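Local coordinates for ubiquitin-like-conjugating enzyme ATG10 (Saccharomyces cerevisiae, PDB 4EBR), which catalyses, as an E2-like enzyme, the conjugation of the ubiquitin-like protein ATG12 to ATG5, a step required for autophagy, at residues I65-T70 and F161-Y166; L80-W85 and T102-L107. All blocks are in the same frame, centred on the assembly; numbering follows the deposited sequence.

Contact 1: residues I65-T70 and F161-Y166; sequences IELYLT and FSWLGY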
loop_
_atom_site.group_PDB
_atom_site.type_symbol
_atom_site.label_atom_id
_atom_site.label_comp_id
_atom_site.label_asym_id
_atom_site.label_seq_id
_atom_site.Cartn_x
_atom_site.Cartn_y
_atom_site.Cartn_z
ATOM N N ILE A 65 -1.244 -13.850 -16.642
ATOM C CA ILE A 65 -1.296 -13.258 -15.320
ATOM C C ILE A 65 0.057 -13.441 -14.681
ATOM O O ILE A 65 0.669 -14.504 -14.808
ATOM C CB ILE A 65 -2.407 -13.937 -14.464
ATOM C CG1 ILE A 65 -3.773 -13.636 -15.071
ATOM C CG2 ILE A 65 -2.399 -13.452 -13.039
ATOM C CD1 ILE A 65 -4.923 -14.267 -14.347
ATOM N N GLU A 66 0.539 -12.405 -14.015
ATOM C CA GLU A 66 1.779 -12.535 -13.296
ATOM C C GLU A 66 1.557 -12.206 -11.834
ATOM O O GLU A 66 0.934 -11.192 -11.514
ATOM C CB GLU A 66 2.852 -11.636 -13.915
ATOM C CG GLU A 66 3.127 -11.985 -15.366
ATOM C CD GLU A 66 4.310 -11.234 -15.982
ATOM O OE1 GLU A 66 4.910 -11.768 -16.953
ATOM O OE2 GLU A 66 4.635 -10.115 -15.516
ATOM N N LEU A 67 2.053 -13.065 -10.947
ATOM C CA LEU A 67 1.939 -12.815 -9.514
ATOM C C LEU A 67 3.310 -12.675 -8.902
ATOM O O LEU A 67 4.142 -13.577 -9.042
ATOM C CB LEU A 67 1.246 -13.974 -8.814
ATOM C CG LEU A 67 -0.106 -14.440 -9.334
ATOM C CD1 LEU A 67 -0.623 -15.497 -8.373
ATOM C CD2 LEU A 67 -1.076 -13.287 -9.446
ATOM N N TYR A 68 3.555 -11.558 -8.221
ATOM C CA TYR A 68 4.797 -11.427 -7.480
ATOM C C TYR A 68 4.493 -11.468 -5.981
ATOM O O TYR A 68 3.806 -10.591 -5.454
ATOM C CB TYR A 68 5.514 -10.142 -7.874
ATOM C CG TYR A 68 6.971 -10.068 -7.463
ATOM C CD1 TYR A 68 7.732 -11.213 -7.276
ATOM C CD2 TYR A 68 7.586 -8.850 -7.265
ATOM C CE1 TYR A 68 9.070 -11.135 -6.899
ATOM C CE2 TYR A 68 8.918 -8.763 -6.896
ATOM C CZ TYR A 68 9.650 -9.904 -6.712
ATOM O OH TYR A 68 10.972 -9.793 -6.347
ATOM N N LEU A 69 4.983 -12.505 -5.305
ATOM C CA LEU A 69 4.781 -12.661 -3.863
ATOM C C LEU A 69 5.959 -12.032 -3.164
ATOM O O LEU A 69 7.092 -12.474 -3.328
ATOM C CB LEU A 69 4.727 -14.137 -3.476
ATOM C CG LEU A 69 3.493 -14.946 -3.868
ATOM C CD1 LEU A 69 3.424 -15.188 -5.361
ATOM C CD2 LEU A 69 3.500 -16.262 -3.118
ATOM N N THR A 70 5.711 -10.984 -2.401
ATOM C CA THR A 70 6.796 -10.288 -1.743
ATOM C C THR A 70 6.450 -10.037 -0.295
ATOM O O THR A 70 5.342 -10.322 0.166
ATOM C CB THR A 70 7.043 -8.921 -2.378
ATOM O OG1 THR A 70 5.906 -8.092 -2.142
ATOM C CG2 THR A 70 7.211 -9.055 -3.866
ATOM N N PHE A 161 -4.999 -19.322 -4.328
ATOM C CA PHE A 161 -5.801 -20.429 -4.821
ATOM C C PHE A 161 -7.298 -20.148 -4.796
ATOM O O PHE A 161 -8.060 -20.774 -5.502
ATOM C CB PHE A 161 -5.487 -21.699 -4.048
ATOM C CG PHE A 161 -4.061 -22.159 -4.184
ATOM C CD1 PHE A 161 -3.343 -21.912 -5.334
ATOM C CD2 PHE A 161 -3.439 -22.858 -3.153
ATOM C CE1 PHE A 161 -2.037 -22.357 -5.455
ATOM C CE2 PHE A 161 -2.136 -23.304 -3.273
ATOM C CZ PHE A 161 -1.433 -23.052 -4.418
ATOM N N SER A 162 -7.723 -19.200 -3.986
ATOM C CA SER A 162 -9.140 -18.901 -3.867
ATOM C C SER A 162 -9.714 -18.360 -5.169
ATOM O O SER A 162 -10.803 -18.762 -5.567
ATOM C CB SER A 162 -9.364 -17.890 -2.755
ATOM O OG SER A 162 -8.539 -16.748 -2.963
ATOM N N TRP A 163 -9.026 -17.424 -5.815
ATOM C CA TRP A 163 -9.521 -16.909 -7.100
ATOM C C TRP A 163 -8.979 -17.576 -8.374
ATOM O O TRP A 163 -9.544 -17.415 -9.450
ATOM C CB TRP A 163 -9.370 -15.392 -7.181
ATOM C CG TRP A 163 -7.967 -14.919 -7.039
ATOM C CD1 TRP A 163 -7.222 -14.883 -5.893
ATOM C CD2 TRP A 163 -7.135 -14.383 -8.072
ATOM N NE1 TRP A 163 -5.976 -14.362 -6.151
ATOM C CE2 TRP A 163 -5.899 -14.043 -7.482
ATOM C CE3 TRP A 163 -7.317 -14.150 -9.440
ATOM C CZ2 TRP A 163 -4.846 -13.496 -8.216
ATOM C CZ3 TRP A 163 -6.271 -13.602 -10.167
ATOM C CH2 TRP A 163 -5.052 -13.285 -9.555
ATOM N N LEU A 164 -7.891 -18.333 -8.208
ATOM C CA LEU A 164 -7.283 -19.113 -9.291
ATOM C C LEU A 164 -7.727 -20.585 -9.371
ATOM O O LEU A 164 -8.047 -21.069 -10.457
ATOM C CB LEU A 164 -5.755 -19.036 -9.204
ATOM C CG LEU A 164 -5.093 -17.866 -9.934
ATOM C CD1 LEU A 164 -3.685 -18.235 -10.375
ATOM C CD2 LEU A 164 -5.934 -17.429 -11.123
ATOM N N GLY A 165 -7.760 -21.293 -8.240
ATOM C CA GLY A 165 -8.288 -22.646 -8.233
ATOM C C GLY A 165 -7.011 -23.457 -8.277
ATOM O O GLY A 165 -6.208 -23.271 -9.193
ATOM N N TYR A 166 -6.798 -24.336 -7.297
ATOM C CA TYR A 166 -5.716 -25.308 -7.437
ATOM C C TYR A 166 -6.162 -26.494 -8.285
ATOM O O TYR A 166 -7.308 -26.943 -8.189
ATOM C CB TYR A 166 -5.141 -25.786 -6.101
ATOM C CG TYR A 166 -3.758 -26.364 -6.294
ATOM C CD1 TYR A 166 -2.661 -25.530 -6.428
ATOM C CD2 TYR A 166 -3.554 -27.732 -6.392
ATOM C CE1 TYR A 166 -1.399 -26.036 -6.631
ATOM C CE2 TYR A 166 -2.290 -28.250 -6.594
ATOM C CZ TYR A 166 -1.216 -27.394 -6.712
ATOM O OH TYR A 166 0.055 -27.878 -6.914
#
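The indole of Trp-163 meets strand 65-70 with its six-membered ring: CD2 of Leu-67 lies at the ring edge, near the ring plane, while CG2 of Ile-65 comes in obliquely. One face of the same indole carries CG of Leu-164, its neighbour in sequence, displaced toward the rim; OG of Ser-162, which is hydrogen-bonded to O of Ile-158, lies in plane at the edge, and the ring of Phe-132 meets the indole with planes inclined at about 55°. This is helix-on-sheet packing in an E2-like alpha/beta fold, the last turn of helix 152-164 lying against the apolar side of the antiparallel sheet. Ile-65 and Leu-67, two residues apart, both direct their side chains toward the helix, as alternation along a strand requires, whereas Glu-66 between them forms salt bridges with Arg-43 and Arg-83 and accepts a hydrogen bond from Trp-85.

The backbones stay well apart, the nearest CA atoms, those of Ile-65 and Leu-164, being 10.3 Å from each other, and side chains alone bridge them. A chi1 of 59° swings the indole of Trp-163 toward the strand, its far end coming closer than the start of the side chain suggests. No hydrogen bond crosses the contact; NE1 of the indole donates within the helix, to the carbonyl O of Phe-159. Gly-165, directly after the helix, leaves helical angles with a positive phi (100°), its N still bonded to O of Phe-161 at 2.8 Å. The side chain of Trp-163 lies about 10 Å from that of the active-site Cys-135. Leu-67 and Trp-163 run alongside each other with opposite headings, and CD2 of Leu-67 stands 4.0 Å from both CZ2 and CH2 of Trp-163.

Contact 2: residues L80-W85 and T102-L107; sequences LLLRIW and TDIESL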
loop_
_atom_site.group_PDB
_atom_site.type_symbol
_atom_site.label_atom_id
_atom_site.label_comp_id
_atom_site.label_asym_id
_atom_site.label_seq_id
_atom_site.Cartn_x
_atom_site.Cartn_y
_atom_site.Cartn_z
ATOM N N LEU A 80 0.788 -9.488 -2.258
ATOM C CA LEU A 80 0.615 -10.163 -3.521
ATOM C C LEU A 80 0.513 -9.093 -4.605
ATOM O O LEU A 80 -0.461 -8.339 -4.667
ATOM C CB LEU A 80 -0.604 -11.067 -3.496
ATOM C CG LEU A 80 -0.924 -11.631 -4.877
ATOM C CD1 LEU A 80 0.193 -12.538 -5.327
ATOM C CD2 LEU A 80 -2.248 -12.384 -4.850
ATOM N N LEU A 81 1.553 -9.007 -5.433
ATOM C CA LEU A 81 1.611 -8.015 -6.498
ATOM C C LEU A 81 1.127 -8.652 -7.784
ATOM O O LEU A 81 1.487 -9.789 -8.137
ATOM C CB LEU A 81 3.026 -7.448 -6.643
ATOM C CG LEU A 81 3.517 -6.672 -5.415
ATOM C CD1 LEU A 81 4.711 -5.833 -5.769
ATOM C CD2 LEU A 81 2.427 -5.789 -4.846
ATOM N N LEU A 82 0.289 -7.927 -8.491
ATOM C CA LEU A 82 -0.424 -8.546 -9.583
ATOM C C LEU A 82 -0.418 -7.678 -10.845
ATOM O O LEU A 82 -0.678 -6.471 -10.792
ATOM C CB LEU A 82 -1.829 -8.879 -9.094
ATOM C CG LEU A 82 -3.037 -9.010 -9.995
ATOM C CD1 LEU A 82 -2.743 -9.960 -11.119
ATOM C CD2 LEU A 82 -4.156 -9.546 -9.134
ATOM N N ARG A 83 -0.076 -8.297 -11.972
ATOM C CA ARG A 83 -0.365 -7.689 -13.269
ATOM C C ARG A 83 -0.782 -8.696 -14.347
ATOM O O ARG A 83 -0.641 -9.921 -14.186
ATOM C CB ARG A 83 0.774 -6.812 -13.742
ATOM C CG ARG A 83 1.991 -7.565 -14.057
ATOM C CD ARG A 83 3.075 -6.611 -14.419
ATOM N NE ARG A 83 4.212 -7.346 -14.935
ATOM C CZ ARG A 83 5.165 -6.811 -15.675
ATOM N NH1 ARG A 83 5.114 -5.509 -15.991
ATOM N NH2 ARG A 83 6.157 -7.587 -16.088
ATOM N N ILE A 84 -1.373 -8.174 -15.416
ATOM C CA ILE A 84 -2.023 -9.032 -16.396
ATOM C C ILE A 84 -1.805 -8.549 -17.809
ATOM O O ILE A 84 -2.099 -7.395 -18.116
ATOM C CB ILE A 84 -3.544 -9.111 -16.151
ATOM C CG1 ILE A 84 -3.838 -9.812 -14.829
ATOM C CG2 ILE A 84 -4.218 -9.835 -17.306
ATOM C CD1 ILE A 84 -5.323 -9.911 -14.485
ATOM N N TRP A 85 -1.319 -9.439 -18.667
ATOM C CA TRP A 85 -1.165 -9.153 -20.097
ATOM C C TRP A 85 -2.433 -9.535 -20.846
ATOM O O TRP A 85 -2.842 -10.693 -20.832
ATOM C CB TRP A 85 0.004 -9.944 -20.675
ATOM C CG TRP A 85 1.327 -9.653 -20.026
ATOM C CD1 TRP A 85 1.992 -10.442 -19.147
ATOM C CD2 TRP A 85 2.146 -8.495 -20.214
ATOM N NE1 TRP A 85 3.175 -9.850 -18.770
ATOM C CE2 TRP A 85 3.291 -8.654 -19.415
ATOM C CE3 TRP A 85 2.020 -7.337 -20.980
ATOM C CZ2 TRP A 85 4.297 -7.706 -19.357
ATOM C CZ3 TRP A 85 3.022 -6.405 -20.929
ATOM C CH2 TRP A 85 4.145 -6.587 -20.119
ATOM N N THR A 102 -9.079 -1.194 -13.544
ATOM C CA THR A 102 -10.531 -1.271 -13.517
ATOM C C THR A 102 -10.954 -2.625 -14.069
ATOM O O THR A 102 -11.899 -3.243 -13.577
ATOM C CB THR A 102 -11.175 -0.154 -14.357
ATOM O OG1 THR A 102 -10.800 1.124 -13.825
ATOM C CG2 THR A 102 -12.690 -0.280 -14.341
ATOM N N ASP A 103 -10.246 -3.080 -15.095
ATOM C CA ASP A 103 -10.531 -4.364 -15.726
ATOM C C ASP A 103 -10.015 -5.532 -14.893
ATOM O O ASP A 103 -10.635 -6.599 -14.869
ATOM C CB ASP A 103 -9.960 -4.420 -17.143
ATOM C CG ASP A 103 -10.719 -3.530 -18.114
ATOM O OD1 ASP A 103 -11.228 -2.483 -17.662
ATOM O OD2 ASP A 103 -10.811 -3.874 -19.317
ATOM N N ILE A 104 -8.876 -5.338 -14.225
ATOM C CA ILE A 104 -8.382 -6.354 -13.309
ATOM C C ILE A 104 -9.444 -6.577 -12.237
ATOM O O ILE A 104 -9.750 -7.713 -11.883
ATOM C CB ILE A 104 -7.070 -5.959 -12.639
ATOM C CG1 ILE A 104 -5.923 -6.035 -13.626
ATOM C CG2 ILE A 104 -6.751 -6.898 -11.494
ATOM C CD1 ILE A 104 -4.592 -5.736 -12.977
ATOM N N GLU A 105 -10.009 -5.484 -11.729
ATOM C CA GLU A 105 -11.169 -5.576 -10.857
ATOM C C GLU A 105 -12.287 -6.309 -11.577
ATOM O O GLU A 105 -12.608 -7.433 -11.228
ATOM C CB GLU A 105 -11.616 -4.196 -10.393
ATOM C CG GLU A 105 -10.533 -3.482 -9.617
ATOM C CD GLU A 105 -11.078 -2.391 -8.738
ATOM O OE1 GLU A 105 -11.200 -1.245 -9.220
ATOM O OE2 GLU A 105 -11.388 -2.683 -7.562
ATOM N N SER A 106 -12.817 -5.725 -12.637
ATOM C CA SER A 106 -13.973 -6.332 -13.298
ATOM C C SER A 106 -13.737 -7.778 -13.782
ATOM O O SER A 106 -14.678 -8.457 -14.179
ATOM C CB SER A 106 -14.489 -5.447 -14.446
ATOM O OG SER A 106 -14.994 -4.211 -13.959
ATOM N N LEU A 107 -12.489 -8.242 -13.758
ATOM C CA LEU A 107 -12.193 -9.646 -14.055
ATOM C C LEU A 107 -12.261 -10.484 -12.776
ATOM O O LEU A 107 -13.038 -11.432 -12.675
ATOM C CB LEU A 107 -10.825 -9.801 -14.728
ATOM C CG LEU A 107 -10.529 -11.202 -15.270
ATOM C CD1 LEU A 107 -11.577 -11.610 -16.300
ATOM C CD2 LEU A 107 -9.143 -11.259 -15.864
#
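Ile-104 and Leu-107, three residues apart on the short helix 101-108, bring their side chains to Leu-82 and Ile-84 of strand 80-85. The segment opens with Thr-102, whose carbonyl O accepts the backbone N of Ser-106 at 2.8 Å in the helical turn that contains Ile-104. Ile-104 then enters with both branches: CG1 lies 4.0 Å from CD1 of Ile-84, and CG2, placed anti to the backbone N, reaches CD2 of Leu-82 at 4.4 Å. The two isoleucine side chains meet at a slant. Met-99 and Tyr-130 also touch Ile-104, which is buried.

The arrangement is a helix laid across a beta strand of an antiparallel sheet, the axes of segments 80-85 and 102-107 being 9.7 Å apart at closest approach and nearly perpendicular (95°). Alternation along strand 80-85 turns Leu-82 and Ile-84 toward the helix, while the side chain of Arg-83 between them starts off away from it. Nearly one turn beyond Ile-104, Leu-107 adds a second apolar contact with Ile-84, its CD2 standing 4.3 Å from CD1 of Ile-84, and it also touches Asn-63 and Arg-48.

Overall arrangement
The centres of the two contacts lie 11 Å apart, and neighbouring antiparallel strands of one sheet, 63-72 and 77-90, join them. Both segments of contact 2 fall, in sequence, between the two segments of contact 1: strand 65-70 comes first, then 80-85 and helix segment 102-107, and 161-166 returns near the C-terminus. The hydrophobic layers are continuous, with CH2 of Trp-163 3.9 Å from CD2 of Leu-82 and CG1 of Ile-65 3.8 Å from CG1 of Ile-84. Two helices remote in sequence thus pack on the same side of one sheet, contact 1 closer to the active-site cysteine, contact 2 away from it and from the mercury site.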